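Local coordinates for protein 2-oxoglutarate-dependent dioxygenase DAO (Oryza sativa subsp. indica, PDB 6KUN) that probably catalyses the irreversible, iron- and 2-oxoglutarate-dependent oxidation of the auxin indole-3-acetic acid to inactive 2-oxoindole-3-acetic acid, at residues B[51-54]-B[55-59]; B[61-64]-B[65-68]; B[107-111]-B[112-116]; B[116-119]-B[120-124]. All coordinates share one frame; numbering follows the deposited sequence.

Contact 1 (B[51-54]-B[55-59]); sequences AAVR and ALFDL
The F57 ring meets V53 along its CD2-CE2 side, where it is touched both by a methyl group and by a backbone oxygen. V53 CG1 lies 3.7 Å from F57 CE2, the two side chains running alongside each other in the same direction, and V53 O comes obliquely to F57 CD2 at 3.3 Å. The valine has its CG1 anti to the backbone N (chi1 175°), a rotation that sets this methyl beside its own carbonyl and hence next to the ring one turn on. Outside the two segments, the ring of F89 meets that of F57 edge-to-face. V53 and F57 are buried, as suits two apolar side chains on the inner side of helix 43-57, which here lies against the jelly-roll core: V53 rests on V243 and I245 of strand 242-249, and both V53 and L56 on M155 of strand 151-158. A52 is small enough to let helix 111-138 come close, with V113 and T116 against it. The backbone keeps alpha-helical spacing, with A55 N bonded to A51 O, L56 N to A52 O at 2.8 Å, and F57 N to V53 O at 3.0 Å. D58 N reaches R54 O at 2.9 Å with an N-H...O angle of only 135°, less straight than the others. That carbonyl is gripped a second time by a water that donates to R54 O at 3.0 Å and, weakly, to OD1 of D58. On the outer side, R54 packs on P208 of the second subunit, its long chain able to reach across a partly exposed surface.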
loop_
_atom_site.group_PDB
_atom_site.type_symbol
_atom_site.label_atom_id
_atom_site.label_comp_id
_atom_site.label_asym_id
_atom_site.label_seq_id
_atom_site.Cartn_x
_atom_site.Cartn_y
_atom_site.Cartn_z
ATOM N N ALA B 51 -9.212 -1.044 1.547
ATOM C CA ALA B 51 -10.296 -0.808 0.595
ATOM C C ALA B 51 -11.632 -0.600 1.308
ATOM O O ALA B 51 -12.392 0.312 0.975
ATOM C CB ALA B 51 -10.391 -1.983 -0.367
ATOM N N ALA B 52 -11.938 -1.435 2.301
ATOM C CA ALA B 52 -13.205 -1.315 3.005
ATOM C C ALA B 52 -13.329 0.037 3.699
ATOM O O ALA B 52 -14.378 0.686 3.628
ATOM C CB ALA B 52 -13.347 -2.444 4.036
ATOM N N VAL B 53 -12.273 0.485 4.373
ATOM C CA VAL B 53 -12.342 1.774 5.054
ATOM C C VAL B 53 -12.547 2.905 4.056
ATOM O O VAL B 53 -13.297 3.864 4.311
ATOM C CB VAL B 53 -11.079 1.993 5.898
ATOM C CG1 VAL B 53 -11.100 3.384 6.505
ATOM C CG2 VAL B 53 -11.028 0.962 7.040
ATOM N N ARG B 54 -11.867 2.833 2.919
ATOM C CA ARG B 54 -12.088 3.832 1.875
ATOM C C ARG B 54 -13.486 3.745 1.290
ATOM O O ARG B 54 -14.075 4.786 0.999
ATOM C CB ARG B 54 -11.016 3.686 0.803
ATOM C CG ARG B 54 -9.789 4.559 1.140
ATOM C CD ARG B 54 -8.459 3.975 0.718
ATOM N NE ARG B 54 -8.502 3.367 -0.602
ATOM C CZ ARG B 54 -7.427 3.023 -1.307
ATOM N NH1 ARG B 54 -6.206 3.247 -0.827
ATOM N NH2 ARG B 54 -7.572 2.467 -2.502
ATOM N N ALA B 55 -14.048 2.538 1.193
ATOM C CA ALA B 55 -15.432 2.384 0.760
ATOM C C ALA B 55 -16.402 3.007 1.763
ATOM O O ALA B 55 -17.340 3.710 1.375
ATOM C CB ALA B 55 -15.748 0.905 0.562
ATOM N N LEU B 56 -16.162 2.808 3.055
ATOM C CA LEU B 56 -17.003 3.417 4.067
ATOM C C LEU B 56 -16.986 4.929 3.938
ATOM O O LEU B 56 -18.028 5.593 4.025
ATOM C CB LEU B 56 -16.546 3.017 5.467
ATOM C CG LEU B 56 -16.940 1.644 5.936
ATOM C CD1 LEU B 56 -16.367 1.484 7.347
ATOM C CD2 LEU B 56 -18.466 1.465 5.863
ATOM N N PHE B 57 -15.786 5.512 3.832
ATOM C CA PHE B 57 -15.730 6.975 3.790
ATOM C C PHE B 57 -16.191 7.517 2.436
ATOM O O PHE B 57 -16.542 8.696 2.348
ATOM C CB PHE B 57 -14.353 7.490 4.112
ATOM C CG PHE B 57 -14.042 7.451 5.575
ATOM C CD1 PHE B 57 -14.793 8.178 6.468
ATOM C CD2 PHE B 57 -13.016 6.672 6.038
ATOM C CE1 PHE B 57 -14.523 8.122 7.815
ATOM C CE2 PHE B 57 -12.715 6.642 7.391
ATOM C CZ PHE B 57 -13.486 7.358 8.280
ATOM N N ASP B 58 -16.214 6.684 1.403
ATOM C CA ASP B 58 -16.756 7.113 0.112
ATOM C C ASP B 58 -18.269 6.960 0.017
ATOM O O ASP B 58 -18.849 7.247 -1.033
ATOM C CB ASP B 58 -16.101 6.337 -1.026
ATOM C CG ASP B 58 -14.701 6.848 -1.346
ATOM O OD1 ASP B 58 -14.339 7.964 -0.904
ATOM O OD2 ASP B 58 -13.979 6.125 -2.048
ATOM N N LEU B 59 -18.915 6.496 1.072
ATOM C CA LEU B 59 -20.360 6.347 1.046
ATOM C C LEU B 59 -21.039 7.705 0.845
ATOM O O LEU B 59 -20.496 8.737 1.229
ATOM C CB LEU B 59 -20.825 5.715 2.350
ATOM C CG LEU B 59 -20.703 4.195 2.518
ATOM C CD1 LEU B 59 -21.060 3.804 3.950
ATOM C CD2 LEU B 59 -21.607 3.480 1.518
HETATM O O HOH W 1 -12.461 7.277 1.270
#

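Contact 2 (B[61-64]-B[65-68]); sequences DDAK and RRNA
R66 folds back over the preceding turn to meet D62. Its CB lies close to the carbonyl oxygens of D62 and A63, and R66 CG comes to 3.4 Å from D62 O. From there the chain bends at chi3 (-65°), turning the guanidinium back along the helix, with A63 CA 3.5 Å above one of its faces, toward the rim; an alanine leaves room for the flat group, its CB being 3.7 Å from R66 NH2. NE is hydrogen-bonded elsewhere in the structure. At the tip, R66 NH1 and D62 OD2 form a nearly straight salt-bridge bond of 2.5 Å, so short that its exact length is doubtful. R66 NH2 adds a weak bond to the same oxygen at 3.3 Å and is held more firmly by a salt bridge to D108. The carboxylate and guanidinium planes are 48° apart, so this is not a flat, two-pronged pairing. In the backbone, R66 N donates to D62 O at 2.9 Å, whereas N67 N bonds to K64 O, three residues back, at 3.0 Å. N67 suits the place where the helical bonding ends, because its amide can bond to the neighbouring loop, OD1 accepting from D108 N. An acid near the start and an arginine one turn later would probably also suit the helix dipole: this is the classic i to i+4 salt bridge, here on the exposed side of the short helix 61-66.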
loop_
_atom_site.group_PDB
_atom_site.type_symbol
_atom_site.label_atom_id
_atom_site.label_comp_id
_atom_site.label_asym_id
_atom_site.label_seq_id
_atom_site.Cartn_x
_atom_site.Cartn_y
_atom_site.Cartn_z
ATOM N N ASP B 61 -23.620 10.767 1.727
ATOM C CA ASP B 61 -23.840 11.381 3.030
ATOM C C ASP B 61 -25.016 10.749 3.760
ATOM O O ASP B 61 -25.015 10.658 4.990
ATOM C CB ASP B 61 -24.079 12.886 2.885
ATOM C CG ASP B 61 -22.826 13.639 2.516
ATOM O OD1 ASP B 61 -21.840 12.984 2.154
ATOM O OD2 ASP B 61 -22.832 14.889 2.578
ATOM N N ASP B 62 -26.061 10.339 3.031
ATOM C CA ASP B 62 -27.180 9.711 3.721
ATOM C C ASP B 62 -26.789 8.349 4.308
ATOM O O ASP B 62 -27.197 8.018 5.425
ATOM C CB ASP B 62 -28.390 9.582 2.795
ATOM C CG ASP B 62 -28.173 8.626 1.679
ATOM O OD1 ASP B 62 -27.267 8.856 0.855
ATOM O OD2 ASP B 62 -28.921 7.645 1.632
ATOM N N ALA B 63 -25.996 7.545 3.594
ATOM C CA ALA B 63 -25.579 6.277 4.185
ATOM C C ALA B 63 -24.717 6.520 5.436
ATOM O O ALA B 63 -24.838 5.806 6.437
ATOM C CB ALA B 63 -24.834 5.440 3.145
ATOM N N LYS B 64 -23.865 7.546 5.409
ATOM C CA LYS B 64 -23.055 7.863 6.587
ATOM C C LYS B 64 -23.921 8.277 7.771
ATOM O O LYS B 64 -23.666 7.863 8.918
ATOM C CB LYS B 64 -22.025 8.944 6.224
ATOM C CG LYS B 64 -21.175 8.488 5.046
ATOM C CD LYS B 64 -19.714 8.958 5.033
ATOM C CE LYS B 64 -19.495 10.103 4.091
ATOM N NZ LYS B 64 -18.066 10.418 3.803
ATOM N N ARG B 65 -24.981 9.048 7.524
ATOM C CA ARG B 65 -25.871 9.422 8.625
ATOM C C ARG B 65 -26.649 8.221 9.156
ATOM O O ARG B 65 -26.892 8.103 10.362
ATOM C CB ARG B 65 -26.845 10.510 8.170
ATOM C CG ARG B 65 -26.734 11.817 8.959
ATOM C CD ARG B 65 -27.971 12.100 9.804
ATOM N NE ARG B 65 -29.080 12.627 9.012
ATOM C CZ ARG B 65 -29.086 13.818 8.413
ATOM N NH1 ARG B 65 -28.025 14.615 8.494
ATOM N NH2 ARG B 65 -30.152 14.207 7.720
ATOM N N ARG B 66 -27.066 7.317 8.268
ATOM C CA ARG B 66 -27.672 6.089 8.773
ATOM C C ARG B 66 -26.710 5.261 9.628
ATOM O O ARG B 66 -27.160 4.363 10.354
ATOM C CB ARG B 66 -28.189 5.269 7.597
ATOM C CG ARG B 66 -29.401 5.940 6.901
ATOM C CD ARG B 66 -30.204 4.983 6.051
ATOM N NE ARG B 66 -29.455 4.466 4.908
ATOM C CZ ARG B 66 -29.118 5.185 3.842
ATOM N NH1 ARG B 66 -29.452 6.471 3.772
ATOM N NH2 ARG B 66 -28.433 4.623 2.846
ATOM N N ASN B 67 -25.417 5.568 9.593
ATOM C CA ASN B 67 -24.442 4.863 10.407
ATOM C C ASN B 67 -24.119 5.583 11.695
ATOM O O ASN B 67 -23.241 5.138 12.435
ATOM C CB ASN B 67 -23.169 4.655 9.572
ATOM C CG ASN B 67 -23.322 3.497 8.628
ATOM O OD1 ASN B 67 -23.755 2.408 9.035
ATOM N ND2 ASN B 67 -22.945 3.701 7.363
ATOM N N ALA B 68 -24.809 6.677 11.988
ATOM C CA ALA B 68 -24.621 7.357 13.270
ATOM C C ALA B 68 -25.465 6.695 14.338
ATOM O O ALA B 68 -26.638 6.406 14.115
ATOM C CB ALA B 68 -24.985 8.836 13.157
#

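Contact 3 (B[107-111]-B[112-116]); sequences LDAPP and HVRET
V113 stands with CG1 anti to its backbone N (chi1 176°), which sends one methyl to A109 and the other to P110: V113 CG1 lies 4.1 Å from A109 CB, and V113 CG2 3.8 Å from P110 CD. In R114, CG lies beside the backbone N (chi1 -58°) and the chain bends at chi3, so the side chain curls back over the loop, its CD 3.4 Å from A109 O. The ring of H112 leans near P110, with CD2 3.9 Å from P110 CB. P110 occupies the N-cap position and P111 follows it in the first turn, where a residue without an N-H costs no helical bond. Here P110 O receives R114 N at 3.2 Å in a nearly straight bond, while P111 O takes E115 N. R114 holds the loop by its polar end as well: a water donates to A109 O and accepts from R114 NH1, 3.0 Å away, and NE is bonded to C104 O at the end of helix 97-106. A leucine in place of R114 would probably leave the bridging water without its second partner and C104 O without this donor, setting the loop freer to move. The loop connects helix 97-106 to helix 111-138, while A109 and V113 pack on L56, and V113 also on A52, of helix 43-57.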
loop_
_atom_site.group_PDB
_atom_site.type_symbol
_atom_site.label_atom_id
_atom_site.label_comp_id
_atom_site.label_asym_id
_atom_site.label_seq_id
_atom_site.Cartn_x
_atom_site.Cartn_y
_atom_site.Cartn_z
ATOM N N LEU B 107 -24.047 -1.714 10.385
ATOM C CA LEU B 107 -23.484 -0.788 9.414
ATOM C C LEU B 107 -24.269 -0.836 8.119
ATOM O O LEU B 107 -24.572 -1.912 7.599
ATOM C CB LEU B 107 -22.031 -1.136 9.121
ATOM C CG LEU B 107 -20.994 -0.678 10.125
ATOM C CD1 LEU B 107 -19.692 -1.391 9.752
ATOM C CD2 LEU B 107 -20.805 0.810 10.089
ATOM N N ASP B 108 -24.568 0.324 7.584
ATOM C CA ASP B 108 -25.154 0.397 6.247
ATOM C C ASP B 108 -24.004 0.347 5.220
ATOM O O ASP B 108 -23.387 1.362 4.898
ATOM C CB ASP B 108 -25.977 1.663 6.104
ATOM C CG ASP B 108 -26.634 1.752 4.757
ATOM O OD1 ASP B 108 -26.549 0.785 3.961
ATOM O OD2 ASP B 108 -27.246 2.803 4.513
ATOM N N ALA B 109 -23.712 -0.830 4.740
ATOM C CA ALA B 109 -22.609 -1.038 3.832
ATOM C C ALA B 109 -22.765 -2.415 3.231
ATOM O O ALA B 109 -23.484 -3.247 3.799
ATOM C CB ALA B 109 -21.278 -0.951 4.587
ATOM N N PRO B 110 -22.003 -2.762 2.198
ATOM C CA PRO B 110 -22.128 -4.089 1.611
ATOM C C PRO B 110 -21.653 -5.162 2.610
ATOM O O PRO B 110 -20.796 -4.883 3.462
ATOM C CB PRO B 110 -21.232 -4.036 0.364
ATOM C CG PRO B 110 -21.081 -2.571 0.079
ATOM C CD PRO B 110 -21.055 -1.915 1.439
ATOM N N PRO B 111 -22.228 -6.355 2.552
ATOM C CA PRO B 111 -21.783 -7.417 3.462
ATOM C C PRO B 111 -20.266 -7.596 3.517
ATOM O O PRO B 111 -19.736 -7.821 4.617
ATOM C CB PRO B 111 -22.487 -8.672 2.913
ATOM C CG PRO B 111 -23.415 -8.182 1.801
ATOM C CD PRO B 111 -23.439 -6.728 1.787
ATOM N N HIS B 112 -19.553 -7.518 2.390
ATOM C CA HIS B 112 -18.127 -7.837 2.453
ATOM C C HIS B 112 -17.366 -6.760 3.231
ATOM O O HIS B 112 -16.392 -7.071 3.930
ATOM C CB HIS B 112 -17.537 -8.047 1.054
ATOM C CG HIS B 112 -17.392 -6.796 0.247
ATOM N ND1 HIS B 112 -16.307 -5.957 0.366
ATOM C CD2 HIS B 112 -18.205 -6.230 -0.679
ATOM C CE1 HIS B 112 -16.457 -4.926 -0.447
ATOM N NE2 HIS B 112 -17.601 -5.068 -1.097
ATOM N N VAL B 113 -17.832 -5.510 3.175
ATOM C CA VAL B 113 -17.236 -4.449 3.979
ATOM C C VAL B 113 -17.451 -4.720 5.457
ATOM O O VAL B 113 -16.490 -4.691 6.247
ATOM C CB VAL B 113 -17.783 -3.082 3.551
ATOM C CG1 VAL B 113 -17.264 -1.954 4.435
ATOM C CG2 VAL B 113 -17.393 -2.820 2.064
ATOM N N ARG B 114 -18.698 -5.058 5.848
ATOM C CA ARG B 114 -19.018 -5.351 7.240
ATOM C C ARG B 114 -18.168 -6.484 7.796
ATOM O O ARG B 114 -17.666 -6.399 8.915
ATOM C CB ARG B 114 -20.528 -5.686 7.362
ATOM C CG ARG B 114 -21.459 -4.531 6.845
ATOM C CD ARG B 114 -22.958 -4.941 6.744
ATOM N NE ARG B 114 -23.256 -6.041 7.649
ATOM C CZ ARG B 114 -23.816 -7.196 7.313
ATOM N NH1 ARG B 114 -24.212 -7.431 6.064
ATOM N NH2 ARG B 114 -24.006 -8.116 8.250
ATOM N N GLU B 115 -18.013 -7.560 7.036
ATOM C CA GLU B 115 -17.223 -8.690 7.476
ATOM C C GLU B 115 -15.754 -8.310 7.640
ATOM O O GLU B 115 -15.095 -8.805 8.564
ATOM C CB GLU B 115 -17.317 -9.851 6.468
ATOM C CG GLU B 115 -16.426 -11.064 6.844
ATOM C CD GLU B 115 -16.396 -12.199 5.803
ATOM O OE1 GLU B 115 -17.072 -12.087 4.752
ATOM O OE2 GLU B 115 -15.686 -13.207 6.048
ATOM N N THR B 116 -15.218 -7.487 6.722
ATOM C CA THR B 116 -13.815 -7.105 6.774
ATOM C C THR B 116 -13.551 -6.239 7.994
ATOM O O THR B 116 -12.591 -6.460 8.727
ATOM C CB THR B 116 -13.393 -6.334 5.510
ATOM O OG1 THR B 116 -13.497 -7.159 4.353
ATOM C CG2 THR B 116 -11.932 -5.824 5.624
HETATM O O HOH W 2 -25.168 -5.314 4.147
#

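Contact 4 (B[116-119]-B[120-124]); sequences TVKA and YAERM
K118 and E122, one turn apart, meet through carbon rather than charge: E122 OE2 lies 3.5 Å from K118 CE and a similar distance from CG, while the ammonium NZ stays 4.8 Å from that oxygen. The charge of K118 is met elsewhere, by a salt bridge to D101 of helix 97-106; its chain starts anti to the backbone N (chi1 -177°) and runs extended as far as CE, which carries NZ past the glutamate. Putting an alanine here would probably leave D101 without its lysine and strip the E122 carboxylate of the alkyl chain it lies against. E122 also leans on the backbone, its CG 3.3 Å from K118 O, an oxygen that already receives E122 N. The backbone donors here are satisfied in the same i to i+4 manner, Y120 N by T116 O at 2.9 Å and A121 N by V117 O, both nearly straight, and R123 N by A119 O at 2.8 Å. This is a regular part of the first half of helix 111-138, the long helix that backs the jelly-roll sheet: M124 packs on I245 and M247, and Y120 and M124 on F211. T116 OG1 gives its hydrogen to H112 O, so a hydroxyl that would otherwise need a partner beside helix 43-57 is satisfied within its own helix. R123 CG passes 3.0 Å from A119 O, and its NH2 makes a weak bond to G40 O. A121 is buried, its small CB lying by V117 O.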
loop_
_atom_site.group_PDB
_atom_site.type_symbol
_atom_site.label_atom_id
_atom_site.label_comp_id
_atom_site.label_asym_id
_atom_site.label_seq_id
_atom_site.Cartn_x
_atom_site.Cartn_y
_atom_site.Cartn_z
ATOM N N THR B 116 -15.218 -7.487 6.722
ATOM C CA THR B 116 -13.815 -7.105 6.774
ATOM C C THR B 116 -13.551 -6.239 7.994
ATOM O O THR B 116 -12.591 -6.460 8.727
ATOM C CB THR B 116 -13.393 -6.334 5.510
ATOM O OG1 THR B 116 -13.497 -7.159 4.353
ATOM C CG2 THR B 116 -11.932 -5.824 5.624
ATOM N N VAL B 117 -14.447 -5.293 8.245
ATOM C CA VAL B 117 -14.318 -4.435 9.405
ATOM C C VAL B 117 -14.371 -5.272 10.674
ATOM O O VAL B 117 -13.581 -5.075 11.610
ATOM C CB VAL B 117 -15.395 -3.341 9.407
ATOM C CG1 VAL B 117 -15.390 -2.587 10.765
ATOM C CG2 VAL B 117 -15.159 -2.377 8.303
ATOM N N LYS B 118 -15.277 -6.235 10.711
ATOM C CA LYS B 118 -15.392 -7.095 11.877
ATOM C C LYS B 118 -14.094 -7.841 12.117
ATOM O O LYS B 118 -13.597 -7.883 13.256
ATOM C CB LYS B 118 -16.551 -8.066 11.683
ATOM C CG LYS B 118 -16.833 -8.969 12.859
ATOM C CD LYS B 118 -18.129 -9.776 12.629
ATOM C CE LYS B 118 -18.427 -10.648 13.841
ATOM N NZ LYS B 118 -19.880 -10.815 14.064
ATOM N N ALA B 119 -13.533 -8.449 11.065
ATOM C CA ALA B 119 -12.318 -9.235 11.229
ATOM C C ALA B 119 -11.162 -8.358 11.682
ATOM O O ALA B 119 -10.402 -8.738 12.587
ATOM C CB ALA B 119 -11.978 -9.964 9.915
ATOM N N TYR B 120 -11.030 -7.191 11.072
ATOM C CA TYR B 120 -10.034 -6.253 11.435
ATOM C C TYR B 120 -10.155 -5.807 12.897
ATOM O O TYR B 120 -9.213 -5.839 13.586
ATOM C CB TYR B 120 -9.967 -5.071 10.479
ATOM C CG TYR B 120 -8.608 -4.560 10.274
ATOM C CD1 TYR B 120 -7.792 -5.180 9.406
ATOM C CD2 TYR B 120 -8.121 -3.477 10.955
ATOM C CE1 TYR B 120 -6.552 -4.746 9.182
ATOM C CE2 TYR B 120 -6.848 -3.029 10.731
ATOM C CZ TYR B 120 -6.084 -3.680 9.823
ATOM O OH TYR B 120 -4.819 -3.383 9.503
ATOM N N ALA B 121 -11.323 -5.403 13.322
ATOM C CA ALA B 121 -11.505 -4.942 14.706
ATOM C C ALA B 121 -11.079 -6.038 15.672
ATOM O O ALA B 121 -10.304 -5.802 16.625
ATOM C CB ALA B 121 -12.960 -4.531 14.965
ATOM N N GLU B 122 -11.533 -7.256 15.407
ATOM C CA GLU B 122 -11.171 -8.393 16.236
ATOM C C GLU B 122 -9.659 -8.619 16.247
ATOM O O GLU B 122 -9.068 -8.827 17.319
ATOM C CB GLU B 122 -11.898 -9.632 15.710
ATOM C CG GLU B 122 -13.370 -9.646 16.034
ATOM C CD GLU B 122 -14.122 -10.718 15.248
ATOM O OE1 GLU B 122 -13.525 -11.348 14.340
ATOM O OE2 GLU B 122 -15.323 -10.915 15.530
ATOM N N ARG B 123 -9.013 -8.569 15.057
ATOM C CA ARG B 123 -7.582 -8.811 14.984
ATOM C C ARG B 123 -6.795 -7.703 15.680
ATOM O O ARG B 123 -5.793 -7.964 16.378
ATOM C CB ARG B 123 -7.125 -8.959 13.533
ATOM C CG ARG B 123 -7.773 -10.109 12.802
ATOM C CD ARG B 123 -7.469 -11.400 13.482
ATOM N NE ARG B 123 -6.031 -11.594 13.565
ATOM C CZ ARG B 123 -5.309 -12.151 12.605
ATOM N NH1 ARG B 123 -5.902 -12.581 11.493
ATOM N NH2 ARG B 123 -3.999 -12.281 12.764
ATOM N N MET B 124 -7.233 -6.465 15.510
ATOM C CA MET B 124 -6.583 -5.372 16.209
ATOM C C MET B 124 -6.750 -5.485 17.714
ATOM O O MET B 124 -5.845 -5.103 18.482
ATOM C CB MET B 124 -7.161 -4.047 15.737
ATOM C CG MET B 124 -6.808 -3.670 14.351
ATOM S SD MET B 124 -5.617 -2.342 14.369
ATOM C CE MET B 124 -6.702 -0.953 14.410
#

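Contacts 1, 2 and 3 gather at one end of the fold. Contact 1 joins contact 2 through a probable hydrogen bond, F57 O to K64 NZ at 2.7 Å. Contact 2 is tied to contact 3 by D108, whose OD2 is 2.7 Å from R66 NH2 and whose N is 2.7 Å from N67 OD1, a probable hydrogen bond. Helix 43-57 packs directly on the start of helix 111-138, L56 CD2 lying 3.9 Å from V113 CG1, and A52 CB 4.0 Å from T116 CG2. T116 is shared by contacts 3 and 4. Contact 1 lies closest to the active site: the F57 side chain is about 9 Å from bound 2-oxoglutarate, that of Y120 in contact 4 about 13 Å.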